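PDB 7D3U: monovalent Na+/H+ antiporter subunit A from Dietzia sp. DQ12-45-1b, which probably exchanges sodium ions for protons across the cell membrane as one subunit of the multi-subunit Mrp antiporter complex. Local coordinates for residues Leu165-Ala170 against Val204-Ala209; Ala172-Arg177 against Ala200-Leu205. All coordinates share one frame; numbering follows the deposited sequence.

Contact 1 of 2, residues Leu165-Ala170 against Val204-Ala209. With LMT (dodecyl-beta-D-maltoside), chain C.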
ATOM      1  N   LEU B 165      -5.943  22.044 -20.211  1.00 75.11           N
ATOM      2  CA  LEU B 165      -5.952  20.592 -20.286  1.00 75.11           C
ATOM      3  C   LEU B 165      -7.048  20.059 -21.198  1.00 75.11           C
ATOM      4  O   LEU B 165      -6.948  18.917 -21.658  1.00 75.11           O
ATOM      5  CB  LEU B 165      -6.083  20.005 -18.874  1.00 75.11           C
ATOM      6  CG  LEU B 165      -5.953  18.525 -18.544  1.00 75.11           C
ATOM      7  CD1 LEU B 165      -5.340  18.379 -17.173  1.00 75.11           C
ATOM      8  CD2 LEU B 165      -7.326  17.886 -18.563  1.00 75.11           C
ATOM      9  N   CYS B 166      -8.083  20.855 -21.479  1.00 76.08           N
ATOM     10  CA  CYS B 166      -8.964  20.534 -22.596  1.00 76.08           C
ATOM     11  C   CYS B 166      -8.199  20.565 -23.908  1.00 76.08           C
ATOM     12  O   CYS B 166      -8.512  19.807 -24.834  1.00 76.08           O
ATOM     13  CB  CYS B 166     -10.138  21.511 -22.645  1.00 76.08           C
ATOM     14  SG  CYS B 166     -11.366  21.287 -21.345  1.00 76.08           S
ATOM     15  N   LEU B 167      -7.189  21.433 -24.003  1.00 74.66           N
ATOM     16  CA  LEU B 167      -6.311  21.423 -25.164  1.00 74.66           C
ATOM     17  C   LEU B 167      -5.545  20.113 -25.264  1.00 74.66           C
ATOM     18  O   LEU B 167      -5.271  19.642 -26.371  1.00 74.66           O
ATOM     19  CB  LEU B 167      -5.344  22.603 -25.102  1.00 74.66           C
ATOM     20  CG  LEU B 167      -4.421  22.767 -26.305  1.00 74.66           C
ATOM     21  CD1 LEU B 167      -5.240  22.985 -27.559  1.00 74.66           C
ATOM     22  CD2 LEU B 167      -3.463  23.915 -26.083  1.00 74.66           C
ATOM     23  N   LEU B 168      -5.201  19.504 -24.126  1.00 75.51           N
ATOM     24  CA  LEU B 168      -4.594  18.178 -24.159  1.00 75.51           C
ATOM     25  C   LEU B 168      -5.542  17.163 -24.780  1.00 75.51           C
ATOM     26  O   LEU B 168      -5.123  16.322 -25.583  1.00 75.51           O
ATOM     27  CB  LEU B 168      -4.201  17.741 -22.748  1.00 75.51           C
ATOM     28  CG  LEU B 168      -3.026  16.776 -22.561  1.00 75.51           C
ATOM     29  CD1 LEU B 168      -2.684  16.680 -21.094  1.00 75.51           C
ATOM     30  CD2 LEU B 168      -3.320  15.393 -23.108  1.00 75.51           C
ATOM     31  N   THR B 169      -6.823  17.219 -24.414  1.00 75.17           N
ATOM     32  CA  THR B 169      -7.786  16.281 -24.976  1.00 75.17           C
ATOM     33  C   THR B 169      -7.967  16.513 -26.469  1.00 75.17           C
ATOM     34  O   THR B 169      -8.045  15.555 -27.246  1.00 75.17           O
ATOM     35  CB  THR B 169      -9.122  16.400 -24.249  1.00 75.17           C
ATOM     36  OG1 THR B 169      -8.924  16.165 -22.850  1.00 75.17           O
ATOM     37  CG2 THR B 169     -10.107  15.377 -24.781  1.00 75.17           C
ATOM     38  N   ALA B 170      -8.018  17.778 -26.893  1.00 76.23           N
ATOM     39  CA  ALA B 170      -8.116  18.068 -28.320  1.00 76.23           C
ATOM     40  C   ALA B 170      -6.887  17.571 -29.069  1.00 76.23           C
ATOM     41  O   ALA B 170      -7.002  17.007 -30.163  1.00 76.23           O
ATOM     42  CB  ALA B 170      -8.309  19.566 -28.541  1.00 76.23           C
ATOM     43  N   VAL B 204     -15.420  22.733 -29.638  1.00 72.56           N
ATOM     44  CA  VAL B 204     -15.830  23.021 -28.268  1.00 72.56           C
ATOM     45  C   VAL B 204     -14.641  22.917 -27.320  1.00 72.56           C
ATOM     46  O   VAL B 204     -14.435  23.784 -26.461  1.00 72.56           O
ATOM     47  CB  VAL B 204     -16.977  22.088 -27.845  1.00 72.56           C
ATOM     48  CG1 VAL B 204     -17.101  22.051 -26.336  1.00 72.56           C
ATOM     49  CG2 VAL B 204     -18.278  22.546 -28.469  1.00 72.56           C
ATOM     50  N   LEU B 205     -13.826  21.871 -27.477  1.00 72.99           N
ATOM     51  CA  LEU B 205     -12.675  21.693 -26.598  1.00 72.99           C
ATOM     52  C   LEU B 205     -11.684  22.838 -26.743  1.00 72.99           C
ATOM     53  O   LEU B 205     -11.164  23.347 -25.745  1.00 72.99           O
ATOM     54  CB  LEU B 205     -11.991  20.359 -26.890  1.00 72.99           C
ATOM     55  CG  LEU B 205     -12.728  19.108 -26.420  1.00 72.99           C
ATOM     56  CD1 LEU B 205     -11.889  17.882 -26.695  1.00 72.99           C
ATOM     57  CD2 LEU B 205     -13.064  19.209 -24.947  1.00 72.99           C
ATOM     58  N   ILE B 206     -11.427  23.281 -27.971  1.00 72.15           N
ATOM     59  CA  ILE B 206     -10.441  24.336 -28.166  1.00 72.15           C
ATOM     60  C   ILE B 206     -10.993  25.693 -27.748  1.00 72.15           C
ATOM     61  O   ILE B 206     -10.256  26.526 -27.209  1.00 72.15           O
ATOM     62  CB  ILE B 206      -9.955  24.330 -29.623  1.00 72.15           C
ATOM     63  CG1 ILE B 206      -8.859  23.284 -29.786  1.00 72.15           C
ATOM     64  CG2 ILE B 206      -9.444  25.694 -30.038  1.00 72.15           C
ATOM     65  CD1 ILE B 206      -8.598  22.913 -31.205  1.00 72.15           C
ATOM     66  N   ALA B 207     -12.288  25.939 -27.962  1.00 74.20           N
ATOM     67  CA  ALA B 207     -12.890  27.164 -27.453  1.00 74.20           C
ATOM     68  C   ALA B 207     -12.806  27.219 -25.936  1.00 74.20           C
ATOM     69  O   ALA B 207     -12.508  28.272 -25.362  1.00 74.20           O
ATOM     70  CB  ALA B 207     -14.341  27.270 -27.918  1.00 74.20           C
ATOM     71  N   MET B 208     -13.043  26.089 -25.265  1.00 75.66           N
ATOM     72  CA  MET B 208     -12.877  26.065 -23.816  1.00 75.66           C
ATOM     73  C   MET B 208     -11.414  26.207 -23.416  1.00 75.66           C
ATOM     74  O   MET B 208     -11.115  26.765 -22.356  1.00 75.66           O
ATOM     75  CB  MET B 208     -13.465  24.780 -23.239  1.00 75.66           C
ATOM     76  CG  MET B 208     -14.973  24.680 -23.372  1.00 75.66           C
ATOM     77  SD  MET B 208     -15.802  26.224 -22.956  1.00 75.66           S
ATOM     78  CE  MET B 208     -17.513  25.765 -23.215  1.00 75.66           C
ATOM     79  N   ALA B 209     -10.494  25.715 -24.247  1.00 73.40           N
ATOM     80  CA  ALA B 209      -9.076  25.836 -23.932  1.00 73.40           C
ATOM     81  C   ALA B 209      -8.574  27.260 -24.117  1.00 73.40           C
ATOM     82  O   ALA B 209      -7.572  27.645 -23.507  1.00 73.40           O
ATOM     83  CB  ALA B 209      -8.261  24.876 -24.798  1.00 73.40           C
TER
HETATM   84  C1B LMT C1206     -14.128   8.968 -31.616  1.00 86.66           C
HETATM   85  C2B LMT C1206     -14.154   7.434 -31.683  1.00 86.66           C
HETATM   86  C3B LMT C1206     -12.826   6.856 -31.163  1.00 86.66           C
HETATM   87  C4B LMT C1206     -11.631   7.622 -31.773  1.00 86.66           C
HETATM   88  C5B LMT C1206     -11.786   9.108 -31.408  1.00 86.66           C
HETATM   89  C6B LMT C1206     -11.518   9.975 -32.632  1.00 86.66           C
HETATM   90  O1B LMT C1206     -15.323   9.396 -31.055  1.00 86.66           O
HETATM   91  O2B LMT C1206     -15.197   7.022 -30.899  1.00 86.66           O
HETATM   92  O3B LMT C1206     -12.746   5.505 -31.378  1.00 86.66           O
HETATM   93  O4' LMT C1206     -10.444   7.150 -31.270  1.00 86.66           O
HETATM   94  O5B LMT C1206     -13.046   9.407 -30.855  1.00 86.66           O
HETATM   95  O6B LMT C1206     -11.553   9.211 -33.769  1.00 86.66           O
HETATM   96  C1' LMT C1206     -17.584  11.628 -28.991  1.00 86.66           C
HETATM   97  C2' LMT C1206     -17.917  11.856 -30.486  1.00 86.66           C
HETATM   98  C3' LMT C1206     -17.163  10.854 -31.402  1.00 86.66           C
HETATM   99  C4' LMT C1206     -15.644  10.765 -31.137  1.00 86.66           C
HETATM  100  C5' LMT C1206     -15.313  11.379 -29.752  1.00 86.66           C
HETATM  101  C6' LMT C1206     -14.852  12.825 -29.734  1.00 86.66           C
HETATM  102  O1' LMT C1206     -17.661  12.796 -28.286  1.00 86.66           O
HETATM  103  O2' LMT C1206     -19.265  11.668 -30.654  1.00 86.66           O
HETATM  104  O3' LMT C1206     -17.370  11.172 -32.714  1.00 86.66           O
HETATM  105  O5' LMT C1206     -16.284  11.079 -28.765  1.00 86.66           O
HETATM  106  O6' LMT C1206     -14.040  12.941 -28.646  1.00 86.66           O
HETATM  107  C1  LMT C1206     -17.503  12.648 -26.893  1.00 86.66           C
HETATM  108  C2  LMT C1206     -16.383  13.577 -26.538  1.00 86.66           C
HETATM  109  C3  LMT C1206     -15.688  13.330 -25.239  1.00 86.66           C
HETATM  110  C4  LMT C1206     -14.213  13.491 -25.488  1.00 86.66           C
HETATM  111  C5  LMT C1206     -13.474  13.619 -24.202  1.00 86.66           C
HETATM  112  C6  LMT C1206     -13.877  14.838 -23.442  1.00 86.66           C
HETATM  113  C7  LMT C1206     -12.891  15.089 -22.339  1.00 86.66           C
HETATM  114  C8  LMT C1206     -13.142  16.434 -21.757  1.00 86.66           C
HETATM  115  C9  LMT C1206     -12.102  16.874 -20.782  1.00 86.66           C
HETATM  116  C10 LMT C1206     -12.681  18.006 -19.985  1.00 86.66           C
HETATM  117  C11 LMT C1206     -11.686  18.548 -19.010  1.00 86.66           C
HETATM  118  C12 LMT C1206     -12.269  19.626 -18.162  1.00 86.66           C
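Leu205 lays its branched end over the Thr169 side of the helix that follows Leu165, its CD1 resting 3.6 Å from Thr169 CG2, and the two side chains cross at about a right angle. The same methyl also reaches the backbone at Ala170, whose CB lies 4.1 Å from Leu205 CB. With OG1 of Thr169 beside the backbone N (chi1 -57°), the CG2 methyl is left anti to that N and faces Leu205; a residue that carries a hydroxyl still offers carbon to the leucine. One turn earlier Cys166 packs its CB against the carbonyl oxygen of Leu205, at 3.7 Å, while SG, polarisable and only weakly polar, lies against the detergent's alkyl chain, 3.6 Å from LMT C11. At the other end of the patch Ala209, with nothing beyond CB, lets the backbones come close: its CB sits 3.7 Å from Leu167 CB, and the CA atoms of Leu167 and Ala209 are 5.4 Å apart. Ile206 packs alongside, its CG1 4.0 Å from Ala170 CB and also near Leu167 CD1. Leu167 and Ile206 both continue to Leu249 of helix 243-252, and LMT covers Cys166 and Thr169. Small residues, Ala170 and Ala209, thus let the axes of the two short helical segments approach to 8.3 Å, at a signed crossing angle of -151°, and the contact is held mainly by apolar side-chain packing. This is a close antiparallel pair of transmembrane helices, here within the helical bundle of the NADH:quinone oxidoreductase/Mrp antiporter family.

Contact 2 of 2, residues Ala172-Arg177 against Ala200-Leu205. With LMT (dodecyl-beta-D-maltoside), chain C.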
ATOM      1  N   ALA B 172      -4.846  15.070 -28.181  1.00 76.17           N
ATOM      2  CA  ALA B 172      -4.862  13.613 -28.232  1.00 76.17           C
ATOM      3  C   ALA B 172      -5.897  13.106 -29.226  1.00 76.17           C
ATOM      4  O   ALA B 172      -5.655  12.122 -29.933  1.00 76.17           O
ATOM      5  CB  ALA B 172      -5.124  13.045 -26.841  1.00 76.17           C
ATOM      6  N   LEU B 173      -7.054  13.768 -29.302  1.00 76.42           N
ATOM      7  CA  LEU B 173      -8.067  13.370 -30.272  1.00 76.42           C
ATOM      8  C   LEU B 173      -7.570  13.568 -31.696  1.00 76.42           C
ATOM      9  O   LEU B 173      -7.741  12.690 -32.550  1.00 76.42           O
ATOM     10  CB  LEU B 173      -9.351  14.163 -30.041  1.00 76.42           C
ATOM     11  CG  LEU B 173     -10.255  13.651 -28.923  1.00 76.42           C
ATOM     12  CD1 LEU B 173     -11.319  14.678 -28.588  1.00 76.42           C
ATOM     13  CD2 LEU B 173     -10.885  12.334 -29.323  1.00 76.42           C
ATOM     14  N   MET B 174      -6.942  14.712 -31.970  1.00 79.50           N
ATOM     15  CA  MET B 174      -6.426  14.962 -33.309  1.00 79.50           C
ATOM     16  C   MET B 174      -5.258  14.042 -33.641  1.00 79.50           C
ATOM     17  O   MET B 174      -5.018  13.750 -34.816  1.00 79.50           O
ATOM     18  CB  MET B 174      -6.010  16.425 -33.441  1.00 79.50           C
ATOM     19  CG  MET B 174      -7.174  17.394 -33.398  1.00 79.50           C
ATOM     20  SD  MET B 174      -6.651  19.109 -33.547  1.00 79.50           S
ATOM     21  CE  MET B 174      -5.542  19.244 -32.149  1.00 79.50           C
ATOM     22  N   VAL B 175      -4.528  13.576 -32.628  1.00 78.45           N
ATOM     23  CA  VAL B 175      -3.420  12.661 -32.880  1.00 78.45           C
ATOM     24  C   VAL B 175      -3.939  11.264 -33.192  1.00 78.45           C
ATOM     25  O   VAL B 175      -3.462  10.604 -34.123  1.00 78.45           O
ATOM     26  CB  VAL B 175      -2.453  12.653 -31.684  1.00 78.45           C
ATOM     27  CG1 VAL B 175      -1.562  11.425 -31.731  1.00 78.45           C
ATOM     28  CG2 VAL B 175      -1.619  13.919 -31.673  1.00 78.45           C
ATOM     29  N   VAL B 176      -4.923  10.788 -32.426  1.00 78.18           N
ATOM     30  CA  VAL B 176      -5.432   9.441 -32.666  1.00 78.18           C
ATOM     31  C   VAL B 176      -6.286   9.397 -33.926  1.00 78.18           C
ATOM     32  O   VAL B 176      -6.394   8.346 -34.569  1.00 78.18           O
ATOM     33  CB  VAL B 176      -6.207   8.920 -31.445  1.00 78.18           C
ATOM     34  CG1 VAL B 176      -5.321   8.925 -30.215  1.00 78.18           C
ATOM     35  CG2 VAL B 176      -7.458   9.743 -31.211  1.00 78.18           C
ATOM     36  N   ARG B 177      -6.903  10.515 -34.307  1.00 80.25           N
ATOM     37  CA  ARG B 177      -7.722  10.517 -35.514  1.00 80.25           C
ATOM     38  C   ARG B 177      -6.867  10.668 -36.766  1.00 80.25           C
ATOM     39  O   ARG B 177      -6.862   9.792 -37.638  1.00 80.25           O
ATOM     40  CB  ARG B 177      -8.767  11.631 -35.445  1.00 80.25           C
ATOM     41  CG  ARG B 177      -9.647  11.702 -36.676  1.00 80.25           C
ATOM     42  CD  ARG B 177     -10.812  10.738 -36.563  1.00 80.25           C
ATOM     43  NE  ARG B 177     -11.692  10.798 -37.724  1.00 80.25           N
ATOM     44  CZ  ARG B 177     -12.998  10.562 -37.681  1.00 80.25           C
ATOM     45  NH1 ARG B 177     -13.580  10.253 -36.530  1.00 80.25           N
ATOM     46  NH2 ARG B 177     -13.723  10.635 -38.787  1.00 80.25           N
ATOM     47  N   ALA B 200     -16.942  19.330 -34.390  1.00 75.87           N
ATOM     48  CA  ALA B 200     -17.716  20.033 -33.371  1.00 75.87           C
ATOM     49  C   ALA B 200     -17.115  19.825 -31.987  1.00 75.87           C
ATOM     50  O   ALA B 200     -16.964  20.778 -31.212  1.00 75.87           O
ATOM     51  CB  ALA B 200     -19.169  19.562 -33.404  1.00 75.87           C
ATOM     52  N   VAL B 201     -16.765  18.580 -31.661  1.00 74.61           N
ATOM     53  CA  VAL B 201     -16.147  18.289 -30.372  1.00 74.61           C
ATOM     54  C   VAL B 201     -14.819  19.020 -30.243  1.00 74.61           C
ATOM     55  O   VAL B 201     -14.515  19.608 -29.198  1.00 74.61           O
ATOM     56  CB  VAL B 201     -15.980  16.770 -30.194  1.00 74.61           C
ATOM     57  CG1 VAL B 201     -14.941  16.467 -29.131  1.00 74.61           C
ATOM     58  CG2 VAL B 201     -17.309  16.135 -29.838  1.00 74.61           C
ATOM     59  N   ILE B 202     -14.008  19.000 -31.303  1.00 73.71           N
ATOM     60  CA  ILE B 202     -12.710  19.664 -31.245  1.00 73.71           C
ATOM     61  C   ILE B 202     -12.885  21.172 -31.110  1.00 73.71           C
ATOM     62  O   ILE B 202     -12.135  21.833 -30.383  1.00 73.71           O
ATOM     63  CB  ILE B 202     -11.867  19.294 -32.478  1.00 73.71           C
ATOM     64  CG1 ILE B 202     -11.491  17.817 -32.428  1.00 73.71           C
ATOM     65  CG2 ILE B 202     -10.612  20.136 -32.543  1.00 73.71           C
ATOM     66  CD1 ILE B 202     -10.852  17.407 -31.129  1.00 73.71           C
ATOM     67  N   ALA B 203     -13.889  21.736 -31.784  1.00 72.41           N
ATOM     68  CA  ALA B 203     -14.145  23.165 -31.671  1.00 72.41           C
ATOM     69  C   ALA B 203     -14.555  23.539 -30.258  1.00 72.41           C
ATOM     70  O   ALA B 203     -14.089  24.545 -29.717  1.00 72.41           O
ATOM     71  CB  ALA B 203     -15.223  23.584 -32.668  1.00 72.41           C
ATOM     72  N   VAL B 204     -15.420  22.733 -29.638  1.00 72.56           N
ATOM     73  CA  VAL B 204     -15.830  23.021 -28.268  1.00 72.56           C
ATOM     74  C   VAL B 204     -14.641  22.917 -27.320  1.00 72.56           C
ATOM     75  O   VAL B 204     -14.435  23.784 -26.461  1.00 72.56           O
ATOM     76  CB  VAL B 204     -16.977  22.088 -27.845  1.00 72.56           C
ATOM     77  CG1 VAL B 204     -17.101  22.051 -26.336  1.00 72.56           C
ATOM     78  CG2 VAL B 204     -18.278  22.546 -28.469  1.00 72.56           C
ATOM     79  N   LEU B 205     -13.826  21.871 -27.477  1.00 72.99           N
ATOM     80  CA  LEU B 205     -12.675  21.693 -26.598  1.00 72.99           C
ATOM     81  C   LEU B 205     -11.684  22.838 -26.743  1.00 72.99           C
ATOM     82  O   LEU B 205     -11.164  23.347 -25.745  1.00 72.99           O
ATOM     83  CB  LEU B 205     -11.991  20.359 -26.890  1.00 72.99           C
ATOM     84  CG  LEU B 205     -12.728  19.108 -26.420  1.00 72.99           C
ATOM     85  CD1 LEU B 205     -11.889  17.882 -26.695  1.00 72.99           C
ATOM     86  CD2 LEU B 205     -13.064  19.209 -24.947  1.00 72.99           C
TER
HETATM   87  C1B LMT C1206     -14.128   8.968 -31.616  1.00 86.66           C
HETATM   88  C2B LMT C1206     -14.154   7.434 -31.683  1.00 86.66           C
HETATM   89  C3B LMT C1206     -12.826   6.856 -31.163  1.00 86.66           C
HETATM   90  C4B LMT C1206     -11.631   7.622 -31.773  1.00 86.66           C
HETATM   91  C5B LMT C1206     -11.786   9.108 -31.408  1.00 86.66           C
HETATM   92  C6B LMT C1206     -11.518   9.975 -32.632  1.00 86.66           C
HETATM   93  O1B LMT C1206     -15.323   9.396 -31.055  1.00 86.66           O
HETATM   94  O2B LMT C1206     -15.197   7.022 -30.899  1.00 86.66           O
HETATM   95  O3B LMT C1206     -12.746   5.505 -31.378  1.00 86.66           O
HETATM   96  O4' LMT C1206     -10.444   7.150 -31.270  1.00 86.66           O
HETATM   97  O5B LMT C1206     -13.046   9.407 -30.855  1.00 86.66           O
HETATM   98  O6B LMT C1206     -11.553   9.211 -33.769  1.00 86.66           O
HETATM   99  C1' LMT C1206     -17.584  11.628 -28.991  1.00 86.66           C
HETATM  100  C2' LMT C1206     -17.917  11.856 -30.486  1.00 86.66           C
HETATM  101  C3' LMT C1206     -17.163  10.854 -31.402  1.00 86.66           C
HETATM  102  C4' LMT C1206     -15.644  10.765 -31.137  1.00 86.66           C
HETATM  103  C5' LMT C1206     -15.313  11.379 -29.752  1.00 86.66           C
HETATM  104  C6' LMT C1206     -14.852  12.825 -29.734  1.00 86.66           C
HETATM  105  O1' LMT C1206     -17.661  12.796 -28.286  1.00 86.66           O
HETATM  106  O2' LMT C1206     -19.265  11.668 -30.654  1.00 86.66           O
HETATM  107  O3' LMT C1206     -17.370  11.172 -32.714  1.00 86.66           O
HETATM  108  O5' LMT C1206     -16.284  11.079 -28.765  1.00 86.66           O
HETATM  109  O6' LMT C1206     -14.040  12.941 -28.646  1.00 86.66           O
HETATM  110  C1  LMT C1206     -17.503  12.648 -26.893  1.00 86.66           C
HETATM  111  C2  LMT C1206     -16.383  13.577 -26.538  1.00 86.66           C
HETATM  112  C3  LMT C1206     -15.688  13.330 -25.239  1.00 86.66           C
HETATM  113  C4  LMT C1206     -14.213  13.491 -25.488  1.00 86.66           C
HETATM  114  C5  LMT C1206     -13.474  13.619 -24.202  1.00 86.66           C
HETATM  115  C6  LMT C1206     -13.877  14.838 -23.442  1.00 86.66           C
HETATM  116  C7  LMT C1206     -12.891  15.089 -22.339  1.00 86.66           C
HETATM  117  C8  LMT C1206     -13.142  16.434 -21.757  1.00 86.66           C
HETATM  118  C9  LMT C1206     -12.102  16.874 -20.782  1.00 86.66           C
HETATM  119  C10 LMT C1206     -12.681  18.006 -19.985  1.00 86.66           C
HETATM  120  C11 LMT C1206     -11.686  18.548 -19.010  1.00 86.66           C
HETATM  121  C12 LMT C1206     -12.269  19.626 -18.162  1.00 86.66           C
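Leu173 and Ile202 reach across from facing helices and pass side by side, pointing opposite ways, with Ile202 CD1 ending 3.7 Å from Leu173 CB. In Ile202, chi1 (-67°) puts CG1 beside the backbone N and CG2 anti to it, near Met174; the chi2 bend (-52°) then directs CD1 to Leu173. The sulfur of Met174 lies 4.2 Å from Ile202 CG2, a loose contact for which a flexible, unbranched side chain is well suited. Both methyls of Leu173 border the detergent's O6', and CD1 also meets Leu205 CD1 at 3.8 Å and Val201 CG1 at 4.1 Å. Val201, beta-branched and compact, borders the same headgroup through both of its methyls. Cutting Leu173 back to an alanine would keep CB against Ile202 but is likely to open a gap where CD1 met Val201 and Leu205 and to strip both methyls from beside the maltoside. Arg177 takes no part in the packing of the two segments; its chain, bent at chi2 (85°), brings it beside the maltoside, O6B lying at the guanidinium edge near its plane. The arginine also forms a salt bridge with Asp195 and a cation-pi contact with Phe198, consistent with a position near the predicted end of the membrane-spanning helix. The axes of the two short segments are 11.1 Å apart here, and long side chains fill the space. Trp192 of helix 191-194 touches both Met174 and Ile202, helix 261-284 backs Ala203 and Val204, and Leu400 of the subunit D chain packs on Leu173.

Overall arrangement
Followed from the N terminus, the chain runs along helix 166-178, first through 165-170 and then 172-177, passes through the short helices 183-186 and 191-194, and returns along helix 196-213 through 200-205 and 204-209. Contact 2 therefore closes the shorter loop, with 22 residues between its segments, and contact 1 encloses it with 33; the two do not cross but share Val204 and Leu205. Their centres are about 8 Å apart, and Ala170 CA touches Ile202 CD1 between them. Together they join two antiparallel helices of one family region, close at contact 1 and wider at contact 2, with the same LMT lying along both.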